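Local atomic coordinates of CG14216 (Drosophila melanogaster, PDB entry 3P9Y), a protein that probably removes phosphate from phosphoserine in the C-terminal domain of RNA polymerase II, and so plays a part in RNA processing and transcription termination. Residues A[8-13]-A[109-114]; A[18-23]-A[97-102]; A[36-41]-A[105-110]. The protein carries 2 engineered substitutions. One frame throughout, in Å; residues are numbered along the deposited sequence.

Contact 1. Residues A[8-13]-A[109-114]; sequences SKLAVA and FDIIVT
Two neighbouring parallel strands of the central sheet meet here: Val12 lies beside Ile111 and Ala13 beside Ile112, with the short strand axes 19° apart. The ladder is regular at its far end, where Ala13 N donates to Ile111 O at 3.0 Å and Val113 N donates to Ala13 O at 2.9 Å. At the near end one carbonyl takes two donors. Ala11 O accepts from Asp110 N at 2.9 Å, and more weakly from Ile111 N at 3.3 Å. The carboxylate of Asp110 closes this end, its OD2 using the anti side to take a nearly straight bond (176°) from Ala11 N at 2.9 Å. A water donates to the same oxygen and bridges weakly to Lys9 O. On the face carrying Ala13 and Ile112, the Phe109 ring lies against Ala13, placed there by a CG that is anti to its own carbonyl carbon (chi1 -53°). The methyl CB of Ala13 stands almost exactly above the ring centroid, 3.5 Å away, in a CH-pi contact, while Ala11 O lies at the ring edge. With a serine in place of Phe109, that methyl would probably lose the flat surface it rests on, and a gap would open beside Ala13. On the other face Leu10 CD1 meets Ile111 CD1 at 3.9 Å, and helix 149-167 covers both residues. A sheet of strand order 2-1-3-4, helices on both faces, with the phosphate-binding loop following its first strand 11-16, is the pattern of the LMW PTP-like fold.

Contact 2. Residues A[18-23]-A[97-102]; sequences SNMNRS and KCPERF
Asn19 and Pro99 bring the two segments together, their CA atoms 5.5 Å apart, and Glu100 completes the contact. The side chain of Asn19 leaves the loop toward segment 97-102 with CG turned anti to the backbone N (chi1 -170°), and this carries its amide to the peptide joining Pro99 to Glu100. Asn19 CG comes within 4.0 Å of Glu100 N, and Asn19 CB lies equally far, 4.0 Å, from Glu100 O. Pro99 fills the neighbouring place with its ring: CB is 3.9 Å from Ser18 O, and CG receives the methyl CE of Met20 at 4.3 Å in a loose apolar touch. Segment 18-23 holds most of the phosphate-binding loop of a phosphatase with the LMW PTP-like fold and runs into helix 22-32. The backbone N atoms of Ser18, Met20 and Asn21, together with Arg22 NE, bond to a modified side chain of the bound peptide, while Asn19 O accepts from Tyr65 OH. Asn19 has a left-handed backbone (phi 55°, psi 46°) within this turn. Glu100 takes part mainly through its backbone, for its carboxylate turns to a salt bridge with Lys96. Tyr65 of helix 65-82 and Val46 of strand 46-48 also pack against Pro99.

Contact 3. Residues A[36-41]-A[105-110]; sequences NVRSYG and TKEQFD
Thr105 OG1 is held from two directions: it donates to Tyr40 OH at 3.2 Å and accepts from Glu107 N at 3.3 Å, the latter bond closing an ST turn. Because OG1 stands anti to the backbone N (chi1 -168°), the Thr105 methyl CG2 is placed over one face of the Tyr40 ring, offset toward its rim. The same phenol oxygen lies in the plane of the Phe109 ring at its edge, with Tyr40 OH 3.4 Å from Phe109 CZ. These two rings meet rim to rim, planes 68° apart, neither covering the face of the other. Beside them Arg38 CB rests 3.9 Å from Phe109 CE1, and its extended chain carries the guanidinium to Glu107. There the two flat groups stack, their planes only 5° apart, with Glu107 OE1 3.8 Å above the middle of the guanidinium. No N-H points at that oxygen, and the salt bridge from Arg38 NH2 to Glu107 OE1 is long, 4.0 Å. The pair is therefore likely to be joined by charge and planar stacking, whereas Thr105 and Tyr40 supply the directional hydrogen bond between the loop and the edge strand.

In the fold
From the N terminus, residues 8-13 begin the central strand 11-16, and contact 1 closes the longest loop, to strand 111-114. Contact 2 falls wholly within it, starting where that strand gives way to the phosphate-binding loop and ending after helix 85-95. Contact 3 starts further on, at strand 36-41 beyond helix 22-32, and ends past contact 2, so the two cross; it shares Phe109 and Asp110 with contact 1. Backbone bonds join Val12 to Asn36 and Arg38, and Gly41 to Glu100 and Phe102. Residues 97-110 thus run from beside the active-site loop, past edge strand 36-41, into strand 111-114.

Contact 1. Residues A[8-13]-A[109-114]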
ATOM      1  N   SER A   8      -1.938 -11.326 -16.566  1.00 25.33           N
ATOM      2  CA  SER A   8      -0.499 -11.101 -16.549  1.00 24.64           C
ATOM      3  C   SER A   8       0.152 -11.706 -15.313  1.00 24.14           C
ATOM      4  O   SER A   8       1.379 -11.739 -15.198  1.00 22.49           O
ATOM      5  CB  SER A   8      -0.205  -9.604 -16.592  1.00 23.28           C
ATOM      6  OG  SER A   8      -0.336  -9.108 -17.912  1.00 25.37           O
ATOM      7  N   LYS A   9      -0.677 -12.169 -14.386  1.00 23.35           N
ATOM      8  CA  LYS A   9      -0.202 -12.714 -13.121  1.00 23.95           C
ATOM      9  C   LYS A   9       0.863 -11.837 -12.469  1.00 24.38           C
ATOM     10  O   LYS A   9       1.823 -12.338 -11.887  1.00 23.37           O
ATOM     11  CB  LYS A   9       0.309 -14.145 -13.311  1.00 25.04           C
ATOM     12  CG  LYS A   9      -0.807 -15.161 -13.573  1.00 26.33           C
ATOM     13  CD  LYS A   9      -2.038 -14.886 -12.693  1.00 29.96           C
ATOM     14  CE  LYS A   9      -1.659 -14.655 -11.220  1.00 32.91           C
ATOM     15  NZ  LYS A   9      -2.335 -13.466 -10.578  1.00 26.12           N
ATOM     16  N   LEU A  10       0.675 -10.522 -12.558  1.00 23.38           N
ATOM     17  CA  LEU A  10       1.549  -9.571 -11.883  1.00 22.04           C
ATOM     18  C   LEU A  10       1.622  -9.850 -10.392  1.00 20.90           C
ATOM     19  O   LEU A  10       0.612 -10.160  -9.762  1.00 21.11           O
ATOM     20  CB  LEU A  10       1.033  -8.143 -12.077  1.00 20.47           C
ATOM     21  CG  LEU A  10       0.996  -7.613 -13.508  1.00 22.36           C
ATOM     22  CD1 LEU A  10       0.173  -6.346 -13.568  1.00 20.66           C
ATOM     23  CD2 LEU A  10       2.401  -7.364 -14.033  1.00 22.20           C
ATOM     24  N   ALA A  11       2.823  -9.736  -9.834  1.00 19.06           N
ATOM     25  CA  ALA A  11       3.002  -9.702  -8.393  1.00 19.01           C
ATOM     26  C   ALA A  11       3.090  -8.240  -7.978  1.00 18.15           C
ATOM     27  O   ALA A  11       4.025  -7.530  -8.356  1.00 17.73           O
ATOM     28  CB  ALA A  11       4.261 -10.455  -7.988  1.00 20.27           C
ATOM     29  N   VAL A  12       2.106  -7.789  -7.207  1.00 16.86           N
ATOM     30  CA  VAL A  12       1.967  -6.381  -6.875  1.00 16.28           C
ATOM     31  C   VAL A  12       2.169  -6.152  -5.381  1.00 16.12           C
ATOM     32  O   VAL A  12       1.770  -6.972  -4.560  1.00 16.20           O
ATOM     33  CB  VAL A  12       0.555  -5.869  -7.263  1.00 17.93           C
ATOM     34  CG1 VAL A  12       0.379  -4.405  -6.870  1.00 17.08           C
ATOM     35  CG2 VAL A  12       0.306  -6.063  -8.751  1.00 17.53           C
ATOM     36  N   ALA A  13       2.796  -5.036  -5.033  1.00 14.86           N
ATOM     37  CA  ALA A  13       2.827  -4.585  -3.651  1.00 16.26           C
ATOM     38  C   ALA A  13       2.297  -3.160  -3.593  1.00 15.12           C
ATOM     39  O   ALA A  13       2.476  -2.397  -4.532  1.00 14.05           O
ATOM     40  CB  ALA A  13       4.238  -4.653  -3.086  1.00 16.45           C
ATOM     41  N   PHE A 109       8.602  -8.191  -6.537  1.00 23.72           N
ATOM     42  CA  PHE A 109       7.387  -7.757  -7.216  1.00 21.20           C
ATOM     43  C   PHE A 109       7.666  -7.242  -8.618  1.00 20.45           C
ATOM     44  O   PHE A 109       8.780  -6.835  -8.933  1.00 21.95           O
ATOM     45  CB  PHE A 109       6.705  -6.661  -6.396  1.00 19.18           C
ATOM     46  CG  PHE A 109       6.471  -7.041  -4.963  1.00 19.85           C
ATOM     47  CD1 PHE A 109       5.352  -7.772  -4.602  1.00 19.72           C
ATOM     48  CD2 PHE A 109       7.376  -6.677  -3.979  1.00 21.07           C
ATOM     49  CE1 PHE A 109       5.139  -8.133  -3.279  1.00 21.80           C
ATOM     50  CE2 PHE A 109       7.167  -7.031  -2.655  1.00 21.75           C
ATOM     51  CZ  PHE A 109       6.046  -7.760  -2.307  1.00 21.13           C
ATOM     52  N   ASP A 110       6.642  -7.277  -9.462  1.00 19.80           N
ATOM     53  CA  ASP A 110       6.704  -6.673 -10.782  1.00 19.77           C
ATOM     54  C   ASP A 110       6.328  -5.203 -10.703  1.00 18.52           C
ATOM     55  O   ASP A 110       6.840  -4.388 -11.464  1.00 18.06           O
ATOM     56  CB  ASP A 110       5.750  -7.381 -11.743  1.00 19.48           C
ATOM     57  CG  ASP A 110       6.056  -8.857 -11.878  1.00 23.00           C
ATOM     58  OD1 ASP A 110       7.193  -9.194 -12.273  1.00 23.81           O
ATOM     59  OD2 ASP A 110       5.163  -9.676 -11.582  1.00 21.45           O
ATOM     60  N   ILE A 111       5.413  -4.872  -9.795  1.00 17.50           N
ATOM     61  CA  ILE A 111       4.983  -3.487  -9.612  1.00 16.50           C
ATOM     62  C   ILE A 111       4.845  -3.160  -8.130  1.00 15.79           C
ATOM     63  O   ILE A 111       4.242  -3.916  -7.371  1.00 14.68           O
ATOM     64  CB  ILE A 111       3.632  -3.208 -10.300  1.00 16.21           C
ATOM     65  CG1 ILE A 111       3.715  -3.523 -11.797  1.00 18.59           C
ATOM     66  CG2 ILE A 111       3.223  -1.758 -10.090  1.00 16.70           C
ATOM     67  CD1 ILE A 111       2.408  -3.290 -12.556  1.00 18.43           C
ATOM     68  N   ILE A 112       5.408  -2.029  -7.726  1.00 14.83           N
ATOM     69  CA  ILE A 112       5.268  -1.542  -6.364  1.00 14.72           C
ATOM     70  C   ILE A 112       4.615  -0.168  -6.409  1.00 14.20           C
ATOM     71  O   ILE A 112       5.178   0.770  -6.956  1.00 13.87           O
ATOM     72  CB  ILE A 112       6.638  -1.431  -5.666  1.00 15.03           C
ATOM     73  CG1 ILE A 112       7.350  -2.789  -5.685  1.00 16.53           C
ATOM     74  CG2 ILE A 112       6.470  -0.924  -4.240  1.00 14.98           C
ATOM     75  CD1 ILE A 112       8.753  -2.762  -5.094  1.00 16.56           C
ATOM     76  N   VAL A 113       3.418  -0.050  -5.849  1.00 15.05           N
ATOM     77  CA  VAL A 113       2.728   1.233  -5.806  1.00 13.65           C
ATOM     78  C   VAL A 113       2.949   1.879  -4.437  1.00 13.53           C
ATOM     79  O   VAL A 113       2.767   1.233  -3.414  1.00 14.34           O
ATOM     80  CB  VAL A 113       1.213   1.057  -6.062  1.00 13.84           C
ATOM     81  CG1 VAL A 113       0.509   2.409  -6.071  1.00 12.77           C
ATOM     82  CG2 VAL A 113       0.977   0.312  -7.377  1.00 13.35           C
ATOM     83  N   THR A 114       3.362   3.141  -4.422  1.00 13.19           N
ATOM     84  CA  THR A 114       3.464   3.900  -3.179  1.00 14.42           C
ATOM     85  C   THR A 114       2.406   4.993  -3.184  1.00 13.99           C
ATOM     86  O   THR A 114       1.912   5.381  -4.242  1.00 13.67           O
ATOM     87  CB  THR A 114       4.867   4.528  -2.989  1.00 15.15           C
ATOM     88  OG1 THR A 114       5.167   5.392  -4.093  1.00 14.28           O
ATOM     89  CG2 THR A 114       5.928   3.443  -2.893  1.00 15.13           C
TER
HETATM   90  O   HOH W   1       4.750 -12.044 -13.682  1.00 32.87           O

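Contact 2. Residues A[18-23]-A[97-102]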
ATOM      1  N   SER A  18       2.557   3.257   7.619  1.00 20.56           N
ATOM      2  CA  SER A  18       2.350   2.391   8.779  1.00 21.67           C
ATOM      3  C   SER A  18       1.689   1.061   8.431  1.00 20.53           C
ATOM      4  O   SER A  18       1.467   0.230   9.311  1.00 21.07           O
ATOM      5  CB  SER A  18       1.511   3.117   9.836  1.00 23.28           C
ATOM      6  OG  SER A  18       2.196   4.252  10.337  1.00 25.68           O
ATOM      7  N   ASN A  19       1.387   0.865   7.151  1.00 19.91           N
ATOM      8  CA  ASN A  19       0.695  -0.330   6.671  1.00 18.97           C
ATOM      9  C   ASN A  19      -0.613  -0.521   7.432  1.00 18.69           C
ATOM     10  O   ASN A  19      -0.940  -1.628   7.868  1.00 19.76           O
ATOM     11  CB  ASN A  19       1.594  -1.558   6.815  1.00 19.08           C
ATOM     12  CG  ASN A  19       1.033  -2.789   6.130  1.00 19.36           C
ATOM     13  OD1 ASN A  19       0.370  -2.720   5.095  1.00 18.74           O
ATOM     14  ND2 ASN A  19       1.315  -3.930   6.709  1.00 19.09           N
ATOM     15  N   MET A  20      -1.353   0.575   7.575  1.00 18.44           N
ATOM     16  CA  MET A  20      -2.574   0.615   8.380  1.00 19.32           C
ATOM     17  C   MET A  20      -3.792   1.031   7.565  1.00 18.92           C
ATOM     18  O   MET A  20      -4.801   0.335   7.551  1.00 18.51           O
ATOM     19  CB  MET A  20      -2.415   1.605   9.535  1.00 19.33           C
ATOM     20  CG  MET A  20      -1.963   0.970  10.832  1.00 22.72           C
ATOM     21  SD  MET A  20      -3.208  -0.125  11.547  1.00 22.38           S
ATOM     22  CE  MET A  20      -2.186  -1.012  12.714  1.00 25.45           C
ATOM     23  N   ASN A  21      -3.706   2.182   6.908  1.00 17.96           N
ATOM     24  CA  ASN A  21      -4.859   2.752   6.224  1.00 18.66           C
ATOM     25  C   ASN A  21      -4.789   2.582   4.711  1.00 17.98           C
ATOM     26  O   ASN A  21      -5.441   1.708   4.150  1.00 17.25           O
ATOM     27  CB  ASN A  21      -4.995   4.236   6.573  1.00 19.58           C
ATOM     28  CG  ASN A  21      -6.194   4.886   5.915  1.00 19.08           C
ATOM     29  OD1 ASN A  21      -7.224   4.247   5.694  1.00 20.92           O
ATOM     30  ND2 ASN A  21      -6.071   6.169   5.606  1.00 18.77           N
ATOM     31  N   ARG A  22      -3.991   3.421   4.059  1.00 17.52           N
ATOM     32  CA  ARG A  22      -3.991   3.512   2.599  1.00 16.55           C
ATOM     33  C   ARG A  22      -3.588   2.213   1.898  1.00 15.43           C
ATOM     34  O   ARG A  22      -4.238   1.799   0.938  1.00 15.17           O
ATOM     35  CB  ARG A  22      -3.083   4.663   2.155  1.00 17.46           C
ATOM     36  CG  ARG A  22      -3.637   6.052   2.490  1.00 17.25           C
ATOM     37  CD  ARG A  22      -2.563   7.142   2.368  1.00 18.17           C
ATOM     38  NE  ARG A  22      -1.477   6.947   3.329  1.00 18.10           N
ATOM     39  CZ  ARG A  22      -0.359   7.669   3.365  1.00 18.48           C
ATOM     40  NH1 ARG A  22      -0.161   8.643   2.489  1.00 18.77           N
ATOM     41  NH2 ARG A  22       0.561   7.413   4.282  1.00 18.59           N
ATOM     42  N   SER A  23      -2.523   1.569   2.364  1.00 15.20           N
ATOM     43  CA  SER A  23      -2.050   0.347   1.717  1.00 15.62           C
ATOM     44  C   SER A  23      -3.029  -0.802   1.925  1.00 15.42           C
ATOM     45  O   SER A  23      -3.147  -1.681   1.082  1.00 15.15           O
ATOM     46  CB  SER A  23      -0.673  -0.062   2.242  1.00 16.16           C
ATOM     47  OG  SER A  23      -0.753  -0.575   3.561  1.00 17.37           O
ATOM     48  N   LYS A  97      -2.163 -11.051   9.501  1.00 24.28           N
ATOM     49  CA  LYS A  97      -1.831 -11.082  10.916  1.00 26.20           C
ATOM     50  C   LYS A  97      -1.374  -9.728  11.437  1.00 25.16           C
ATOM     51  O   LYS A  97      -1.854  -9.264  12.468  1.00 27.27           O
ATOM     52  CB  LYS A  97      -0.724 -12.119  11.137  1.00 32.22           C
ATOM     53  CG  LYS A  97      -0.257 -12.283  12.576  1.00 39.39           C
ATOM     54  CD  LYS A  97       1.081 -13.021  12.612  1.00 47.96           C
ATOM     55  CE  LYS A  97       1.425 -13.535  14.002  1.00 62.99           C
ATOM     56  NZ  LYS A  97       0.621 -14.734  14.379  1.00 65.68           N
ATOM     57  N   CYS A  98      -0.448  -9.087  10.732  1.00 23.49           N
ATOM     58  CA  CYS A  98       0.205  -7.904  11.276  1.00 24.79           C
ATOM     59  C   CYS A  98       0.812  -6.984  10.222  1.00 22.72           C
ATOM     60  O   CYS A  98       1.107  -7.409   9.107  1.00 21.86           O
ATOM     61  CB  CYS A  98       1.322  -8.342  12.224  1.00 27.46           C
ATOM     62  SG  CYS A  98       2.645  -9.256  11.385  1.00 28.15           S
ATOM     63  N   PRO A  99       1.012  -5.711  10.589  1.00 23.31           N
ATOM     64  CA  PRO A  99       1.731  -4.761   9.733  1.00 21.95           C
ATOM     65  C   PRO A  99       3.155  -5.238   9.425  1.00 23.42           C
ATOM     66  O   PRO A  99       3.829  -5.752  10.325  1.00 24.69           O
ATOM     67  CB  PRO A  99       1.791  -3.480  10.569  1.00 22.72           C
ATOM     68  CG  PRO A  99       1.060  -3.740  11.834  1.00 23.65           C
ATOM     69  CD  PRO A  99       0.419  -5.079  11.778  1.00 24.14           C
ATOM     70  N   GLU A 100       3.602  -5.064   8.183  1.00 22.38           N
ATOM     71  CA  GLU A 100       4.936  -5.470   7.757  1.00 22.67           C
ATOM     72  C   GLU A 100       5.690  -4.278   7.191  1.00 22.15           C
ATOM     73  O   GLU A 100       5.092  -3.393   6.582  1.00 20.00           O
ATOM     74  CB  GLU A 100       4.838  -6.537   6.678  1.00 21.57           C
ATOM     75  CG  GLU A 100       3.888  -7.667   6.997  1.00 23.03           C
ATOM     76  CD  GLU A 100       3.740  -8.615   5.832  1.00 23.59           C
ATOM     77  OE1 GLU A 100       4.709  -9.345   5.537  1.00 26.23           O
ATOM     78  OE2 GLU A 100       2.664  -8.626   5.200  1.00 22.77           O
ATOM     79  N   ARG A 101       7.005  -4.266   7.389  1.00 22.37           N
ATOM     80  CA  ARG A 101       7.851  -3.181   6.908  1.00 23.37           C
ATOM     81  C   ARG A 101       8.463  -3.597   5.573  1.00 22.38           C
ATOM     82  O   ARG A 101       8.977  -4.708   5.440  1.00 23.59           O
ATOM     83  CB  ARG A 101       8.948  -2.857   7.934  1.00 24.09           C
ATOM     84  CG  ARG A 101       9.292  -1.368   8.027  1.00 25.49           C
ATOM     85  CD  ARG A 101      10.304  -1.063   9.134  1.00 27.49           C
ATOM     86  NE  ARG A 101      11.678  -1.024   8.633  1.00 29.07           N
ATOM     87  CZ  ARG A 101      12.386   0.087   8.427  1.00 29.45           C
ATOM     88  NH1 ARG A 101      11.874   1.283   8.685  1.00 30.75           N
ATOM     89  NH2 ARG A 101      13.623   0.003   7.965  1.00 31.01           N
ATOM     90  N   PHE A 102       8.400  -2.711   4.587  1.00 21.11           N
ATOM     91  CA  PHE A 102       8.874  -3.036   3.249  1.00 21.98           C
ATOM     92  C   PHE A 102      10.368  -3.322   3.247  1.00 23.27           C
ATOM     93  O   PHE A 102      10.834  -4.213   2.540  1.00 22.42           O
ATOM     94  CB  PHE A 102       8.580  -1.896   2.268  1.00 20.54           C
ATOM     95  CG  PHE A 102       9.158  -2.124   0.898  1.00 20.48           C
ATOM     96  CD1 PHE A 102       8.587  -3.046   0.035  1.00 21.05           C
ATOM     97  CD2 PHE A 102      10.281  -1.431   0.479  1.00 21.40           C
ATOM     98  CE1 PHE A 102       9.123  -3.270  -1.222  1.00 20.39           C
ATOM     99  CE2 PHE A 102      10.822  -1.649  -0.780  1.00 21.91           C
ATOM    100  CZ  PHE A 102      10.242  -2.568  -1.630  1.00 20.74           C
TER

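Contact 3. Residues A[36-41]-A[105-110]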
ATOM      1  N   ASN A  36      -2.681 -10.651  -7.296  1.00 20.71           N
ATOM      2  CA  ASN A  36      -1.707 -11.114  -6.318  1.00 20.72           C
ATOM      3  C   ASN A  36      -1.057  -9.901  -5.664  1.00 19.55           C
ATOM      4  O   ASN A  36      -0.157  -9.299  -6.238  1.00 18.29           O
ATOM      5  CB  ASN A  36      -0.646 -11.966  -7.016  1.00 20.34           C
ATOM      6  CG  ASN A  36       0.481 -12.396  -6.085  1.00 22.51           C
ATOM      7  OD1 ASN A  36       0.440 -12.159  -4.879  1.00 22.65           O
ATOM      8  ND2 ASN A  36       1.495 -13.034  -6.654  1.00 23.28           N
ATOM      9  N   VAL A  37      -1.516  -9.533  -4.473  1.00 19.42           N
ATOM     10  CA  VAL A  37      -1.069  -8.293  -3.852  1.00 18.55           C
ATOM     11  C   VAL A  37      -0.584  -8.502  -2.418  1.00 19.29           C
ATOM     12  O   VAL A  37      -1.147  -9.301  -1.665  1.00 19.98           O
ATOM     13  CB  VAL A  37      -2.198  -7.226  -3.888  1.00 18.07           C
ATOM     14  CG1 VAL A  37      -3.472  -7.763  -3.232  1.00 17.93           C
ATOM     15  CG2 VAL A  37      -1.746  -5.925  -3.227  1.00 16.40           C
ATOM     16  N   ARG A  38       0.479  -7.784  -2.059  1.00 17.91           N
ATOM     17  CA  ARG A  38       0.981  -7.732  -0.688  1.00 18.20           C
ATOM     18  C   ARG A  38       1.131  -6.267  -0.310  1.00 17.33           C
ATOM     19  O   ARG A  38       1.223  -5.416  -1.185  1.00 17.28           O
ATOM     20  CB  ARG A  38       2.330  -8.450  -0.565  1.00 20.22           C
ATOM     21  CG  ARG A  38       2.263  -9.941  -0.838  1.00 23.90           C
ATOM     22  CD  ARG A  38       3.588 -10.626  -0.545  1.00 28.41           C
ATOM     23  NE  ARG A  38       3.475 -12.083  -0.581  1.00 34.54           N
ATOM     24  CZ  ARG A  38       3.521 -12.815  -1.691  1.00 37.56           C
ATOM     25  NH1 ARG A  38       3.675 -12.232  -2.877  1.00 35.72           N
ATOM     26  NH2 ARG A  38       3.412 -14.136  -1.616  1.00 40.77           N
ATOM     27  N   SER A  39       1.143  -5.964   0.983  1.00 17.14           N
ATOM     28  CA  SER A  39       1.214  -4.574   1.427  1.00 18.07           C
ATOM     29  C   SER A  39       2.263  -4.375   2.510  1.00 18.08           C
ATOM     30  O   SER A  39       2.557  -5.291   3.276  1.00 17.83           O
ATOM     31  CB  SER A  39      -0.147  -4.103   1.944  1.00 16.85           C
ATOM     32  OG  SER A  39      -0.603  -4.923   3.005  1.00 16.23           O
ATOM     33  N   TYR A  40       2.806  -3.163   2.573  1.00 17.79           N
ATOM     34  CA  TYR A  40       3.846  -2.826   3.538  1.00 18.51           C
ATOM     35  C   TYR A  40       3.793  -1.345   3.915  1.00 18.73           C
ATOM     36  O   TYR A  40       3.131  -0.548   3.253  1.00 17.75           O
ATOM     37  CB  TYR A  40       5.224  -3.146   2.951  1.00 18.63           C
ATOM     38  CG  TYR A  40       5.352  -4.557   2.441  1.00 18.36           C
ATOM     39  CD1 TYR A  40       5.734  -5.588   3.288  1.00 19.94           C
ATOM     40  CD2 TYR A  40       5.083  -4.862   1.116  1.00 18.40           C
ATOM     41  CE1 TYR A  40       5.844  -6.885   2.829  1.00 20.59           C
ATOM     42  CE2 TYR A  40       5.193  -6.154   0.646  1.00 20.24           C
ATOM     43  CZ  TYR A  40       5.574  -7.162   1.507  1.00 22.14           C
ATOM     44  OH  TYR A  40       5.683  -8.453   1.044  1.00 22.89           O
ATOM     45  N   GLY A  41       4.496  -0.992   4.988  1.00 19.15           N
ATOM     46  CA  GLY A  41       4.705   0.393   5.366  1.00 19.38           C
ATOM     47  C   GLY A  41       6.200   0.652   5.342  1.00 20.09           C
ATOM     48  O   GLY A  41       6.978  -0.292   5.320  1.00 20.89           O
ATOM     49  N   THR A 105      11.264  -6.996   3.961  1.00 27.05           N
ATOM     50  CA  THR A 105      10.687  -8.105   3.207  1.00 27.59           C
ATOM     51  C   THR A 105      11.672  -8.672   2.192  1.00 30.45           C
ATOM     52  O   THR A 105      12.515  -7.955   1.660  1.00 30.93           O
ATOM     53  CB  THR A 105       9.396  -7.695   2.466  1.00 26.95           C
ATOM     54  OG1 THR A 105       8.726  -8.868   1.989  1.00 28.08           O
ATOM     55  CG2 THR A 105       9.706  -6.782   1.290  1.00 24.93           C
ATOM     56  N   LYS A 106      11.544  -9.967   1.927  1.00 31.42           N
ATOM     57  CA  LYS A 106      12.364 -10.648   0.934  1.00 33.14           C
ATOM     58  C   LYS A 106      11.550 -10.970  -0.319  1.00 31.50           C
ATOM     59  O   LYS A 106      12.079 -11.504  -1.293  1.00 31.32           O
ATOM     60  CB  LYS A 106      12.942 -11.934   1.530  1.00 37.21           C
ATOM     61  CG  LYS A 106      13.852 -11.700   2.732  1.00 39.53           C
ATOM     62  CD  LYS A 106      15.136 -10.983   2.323  1.00 43.71           C
ATOM     63  CE  LYS A 106      15.437  -9.797   3.233  1.00 47.10           C
ATOM     64  NZ  LYS A 106      15.695 -10.203   4.647  1.00 48.31           N
ATOM     65  N   GLU A 107      10.262 -10.645  -0.294  1.00 29.88           N
ATOM     66  CA  GLU A 107       9.407 -10.856  -1.458  1.00 29.57           C
ATOM     67  C   GLU A 107       9.835  -9.932  -2.592  1.00 27.72           C
ATOM     68  O   GLU A 107      10.348  -8.838  -2.353  1.00 26.10           O
ATOM     69  CB  GLU A 107       7.940 -10.587  -1.104  1.00 28.98           C
ATOM     70  CG  GLU A 107       7.413 -11.408   0.062  1.00 31.71           C
ATOM     71  CD  GLU A 107       7.315 -12.890  -0.255  1.00 34.59           C
ATOM     72  OE1 GLU A 107       7.302 -13.252  -1.452  1.00 34.80           O
ATOM     73  OE2 GLU A 107       7.245 -13.696   0.696  1.00 38.05           O
ATOM     74  N   GLN A 108       9.613 -10.371  -3.825  1.00 26.54           N
ATOM     75  CA  GLN A 108       9.895  -9.551  -4.996  1.00 26.32           C
ATOM     76  C   GLN A 108       8.615  -9.284  -5.783  1.00 24.78           C
ATOM     77  O   GLN A 108       7.661 -10.056  -5.713  1.00 24.49           O
ATOM     78  CB  GLN A 108      10.923 -10.241  -5.886  1.00 28.06           C
ATOM     79  CG  GLN A 108      12.241 -10.500  -5.186  1.00 27.36           C
ATOM     80  CD  GLN A 108      13.314 -10.961  -6.141  1.00 29.63           C
ATOM     81  OE1 GLN A 108      13.023 -11.368  -7.264  1.00 31.03           O
ATOM     82  NE2 GLN A 108      14.565 -10.896  -5.703  1.00 30.47           N
ATOM     83  N   PHE A 109       8.602  -8.191  -6.537  1.00 23.72           N
ATOM     84  CA  PHE A 109       7.387  -7.757  -7.216  1.00 21.20           C
ATOM     85  C   PHE A 109       7.666  -7.242  -8.618  1.00 20.45           C
ATOM     86  O   PHE A 109       8.780  -6.835  -8.933  1.00 21.95           O
ATOM     87  CB  PHE A 109       6.705  -6.661  -6.396  1.00 19.18           C
ATOM     88  CG  PHE A 109       6.471  -7.041  -4.963  1.00 19.85           C
ATOM     89  CD1 PHE A 109       5.352  -7.772  -4.602  1.00 19.72           C
ATOM     90  CD2 PHE A 109       7.376  -6.677  -3.979  1.00 21.07           C
ATOM     91  CE1 PHE A 109       5.139  -8.133  -3.279  1.00 21.80           C
ATOM     92  CE2 PHE A 109       7.167  -7.031  -2.655  1.00 21.75           C
ATOM     93  CZ  PHE A 109       6.046  -7.760  -2.307  1.00 21.13           C
ATOM     94  N   ASP A 110       6.642  -7.277  -9.462  1.00 19.80           N
ATOM     95  CA  ASP A 110       6.704  -6.673 -10.782  1.00 19.77           C
ATOM     96  C   ASP A 110       6.328  -5.203 -10.703  1.00 18.52           C
ATOM     97  O   ASP A 110       6.840  -4.388 -11.464  1.00 18.06           O
ATOM     98  CB  ASP A 110       5.750  -7.381 -11.743  1.00 19.48           C
ATOM     99  CG  ASP A 110       6.056  -8.857 -11.878  1.00 23.00           C
ATOM    100  OD1 ASP A 110       7.193  -9.194 -12.273  1.00 23.81           O
ATOM    101  OD2 ASP A 110       5.163  -9.676 -11.582  1.00 21.45           O
TER